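Local atomic coordinates of probable dipeptidase (Pseudomonas aeruginosa, PDB entry 3B40), a protein that probably acts as a metal-dependent dipeptidase of the membrane dipeptidase (peptidase M19) family, hydrolysing dipeptides. Residues 280-285 and 321-326. The protein carries 11 engineered substitutions. Sequence-based numbering, arbitrary orientation.
Engineered in segment 280-285: Asp283 (natural residue Asn).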
loop_
_atom_site.group_PDB
_atom_site.type_symbol
_atom_site.label_atom_id
_atom_site.label_comp_id
_atom_site.label_asym_id
_atom_site.label_seq_id
_atom_site.Cartn_x
_atom_site.Cartn_y
_atom_site.Cartn_z
ATOM N N ASP A 280 7.611 3.719 -26.353
ATOM C CA ASP A 280 7.381 3.485 -27.783
ATOM C C ASP A 280 6.279 2.448 -28.016
ATOM O O ASP A 280 5.351 2.670 -28.789
ATOM C CB ASP A 280 8.678 3.042 -28.455
ATOM C CG ASP A 280 9.671 4.174 -28.615
ATOM O OD1 ASP A 280 9.266 5.353 -28.513
ATOM O OD2 ASP A 280 10.866 3.884 -28.853
ATOM N N LYS A 281 6.363 1.328 -27.308
ATOM C CA LYS A 281 5.313 0.309 -27.361
ATOM C C LYS A 281 3.937 0.863 -26.957
ATOM O O LYS A 281 2.922 0.614 -27.631
ATOM C CB LYS A 281 5.695 -0.874 -26.468
ATOM C CG LYS A 281 6.758 -1.785 -27.075
ATOM C CD LYS A 281 6.957 -3.012 -26.207
ATOM C CE LYS A 281 8.415 -3.462 -26.159
ATOM N NZ LYS A 281 8.662 -4.265 -24.898
ATOM N N LEU A 282 3.889 1.608 -25.848
ATOM C CA LEU A 282 2.615 2.191 -25.422
ATOM C C LEU A 282 2.068 3.163 -26.459
ATOM O O LEU A 282 0.878 3.130 -26.752
ATOM C CB LEU A 282 2.738 2.887 -24.068
ATOM C CG LEU A 282 2.995 1.955 -22.901
ATOM C CD1 LEU A 282 3.551 2.711 -21.727
ATOM C CD2 LEU A 282 1.724 1.147 -22.529
ATOM N N ASP A 283 2.925 4.020 -27.005
ATOM C CA ASP A 283 2.460 4.986 -28.021
ATOM C C ASP A 283 1.866 4.333 -29.278
ATOM O O ASP A 283 0.817 4.777 -29.781
ATOM C CB ASP A 283 3.560 6.007 -28.358
ATOM C CG ASP A 283 3.586 7.191 -27.377
ATOM O OD1 ASP A 283 2.633 7.355 -26.565
ATOM O OD2 ASP A 283 4.551 7.986 -27.439
ATOM N N ALA A 284 2.488 3.247 -29.747
ATOM C CA ALA A 284 1.939 2.492 -30.885
ATOM C C ALA A 284 0.561 1.947 -30.541
ATOM O O ALA A 284 -0.340 1.983 -31.375
ATOM C CB ALA A 284 2.883 1.357 -31.309
ATOM N N LEU A 285 0.386 1.455 -29.308
ATOM C CA LEU A 285 -0.911 0.923 -28.881
ATOM C C LEU A 285 -1.953 2.034 -28.773
ATOM O O LEU A 285 -3.085 1.861 -29.192
ATOM C CB LEU A 285 -0.793 0.176 -27.552
ATOM C CG LEU A 285 -2.059 -0.225 -26.792
ATOM C CD1 LEU A 285 -2.772 -1.350 -27.521
ATOM C CD2 LEU A 285 -1.703 -0.674 -25.415
ATOM N N SER A 321 -5.867 -4.939 -21.371
ATOM C CA SER A 321 -5.050 -6.180 -21.430
ATOM C C SER A 321 -3.736 -5.939 -22.132
ATOM O O SER A 321 -2.677 -6.267 -21.594
ATOM C CB SER A 321 -5.794 -7.325 -22.091
ATOM O OG SER A 321 -7.023 -7.537 -21.414
ATOM N N ALA A 322 -3.793 -5.323 -23.306
ATOM C CA ALA A 322 -2.583 -5.007 -24.059
ATOM C C ALA A 322 -1.634 -4.055 -23.349
ATOM O O ALA A 322 -0.415 -4.207 -23.454
ATOM C CB ALA A 322 -2.930 -4.449 -25.450
ATOM N N LEU A 323 -2.182 -3.041 -22.681
ATOM C CA LEU A 323 -1.365 -2.071 -21.944
ATOM C C LEU A 323 -0.594 -2.816 -20.842
ATOM O O LEU A 323 0.628 -2.705 -20.746
ATOM C CB LEU A 323 -2.248 -0.948 -21.371
ATOM C CG LEU A 323 -1.643 0.134 -20.459
ATOM C CD1 LEU A 323 -2.166 1.453 -20.877
ATOM C CD2 LEU A 323 -1.994 -0.117 -19.043
ATOM N N TYR A 324 -1.310 -3.607 -20.050
ATOM C CA TYR A 324 -0.698 -4.310 -18.944
ATOM C C TYR A 324 0.328 -5.363 -19.379
ATOM O O TYR A 324 1.271 -5.656 -18.634
ATOM C CB TYR A 324 -1.766 -4.857 -18.000
ATOM C CG TYR A 324 -2.396 -3.756 -17.152
ATOM C CD1 TYR A 324 -1.608 -2.955 -16.320
ATOM C CD2 TYR A 324 -3.771 -3.511 -17.193
ATOM C CE1 TYR A 324 -2.173 -1.928 -15.531
ATOM C CE2 TYR A 324 -4.357 -2.487 -16.405
ATOM C CZ TYR A 324 -3.548 -1.701 -15.587
ATOM O OH TYR A 324 -4.096 -0.698 -14.828
ATOM N N GLY A 325 0.161 -5.913 -20.577
ATOM C CA GLY A 325 1.137 -6.856 -21.145
ATOM C C GLY A 325 2.458 -6.171 -21.437
ATOM O O GLY A 325 3.530 -6.725 -21.177
ATOM N N ILE A 326 2.365 -4.971 -22.008
ATOM C CA ILE A 326 3.512 -4.124 -22.328
ATOM C C ILE A 326 4.244 -3.695 -21.056
ATOM O O ILE A 326 5.488 -3.665 -21.023
ATOM C CB ILE A 326 3.059 -2.864 -23.170
ATOM C CG1 ILE A 326 2.722 -3.279 -24.621
ATOM C CG2 ILE A 326 4.119 -1.786 -23.151
ATOM C CD1 ILE A 326 1.810 -2.343 -25.403
HETATM O O HOH W 1 7.652 -2.893 -22.387
#
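With chi1 of 168° Leu285 swings CG opposite its own backbone N, and with chi1 of -74° Ile326 turns CG2 opposite its N and CG1 opposite its carbonyl carbon, which presents both branches of Ile326 to helix 276-288. The CG2 methyl of Ile326 touches both Lys281 CB and Leu282 CD2, 3.8 Å from each. Its other branch ends in CD1, which lies 3.9 Å from Leu285 CD2. That same Leu285 methyl rests against the backbone of the partner helix, 3.6 Å from Leu323 N, while Leu285 CD1 meets Ala322 CB at 3.7 Å. Leu282 comes in at a slant and brings CD2 to 4.1 Å from Leu323 CG; buried, it also touches the loop residues Leu274, Leu294 and Ala300. The segments run antiparallel at 169°, their axes 10.1 Å apart at closest approach; a long loop joins the two helices, which belong to the excursion between strands 261-265 and 354-357 of the parallel sheet, consistent with a TIM barrel, well away from the centre of the chain. Toward the C-terminal end of helix 313-328, one water accepts from Lys281 NZ and donates to Ile326 O, and the same ammonium forms a salt bridge with Glu329, just past that helix. Aliphatic packing thus joins the helices directly, beside a water-bridged lysine whose positive charge probably complements Glu329 and the partial negative charge of that helix end.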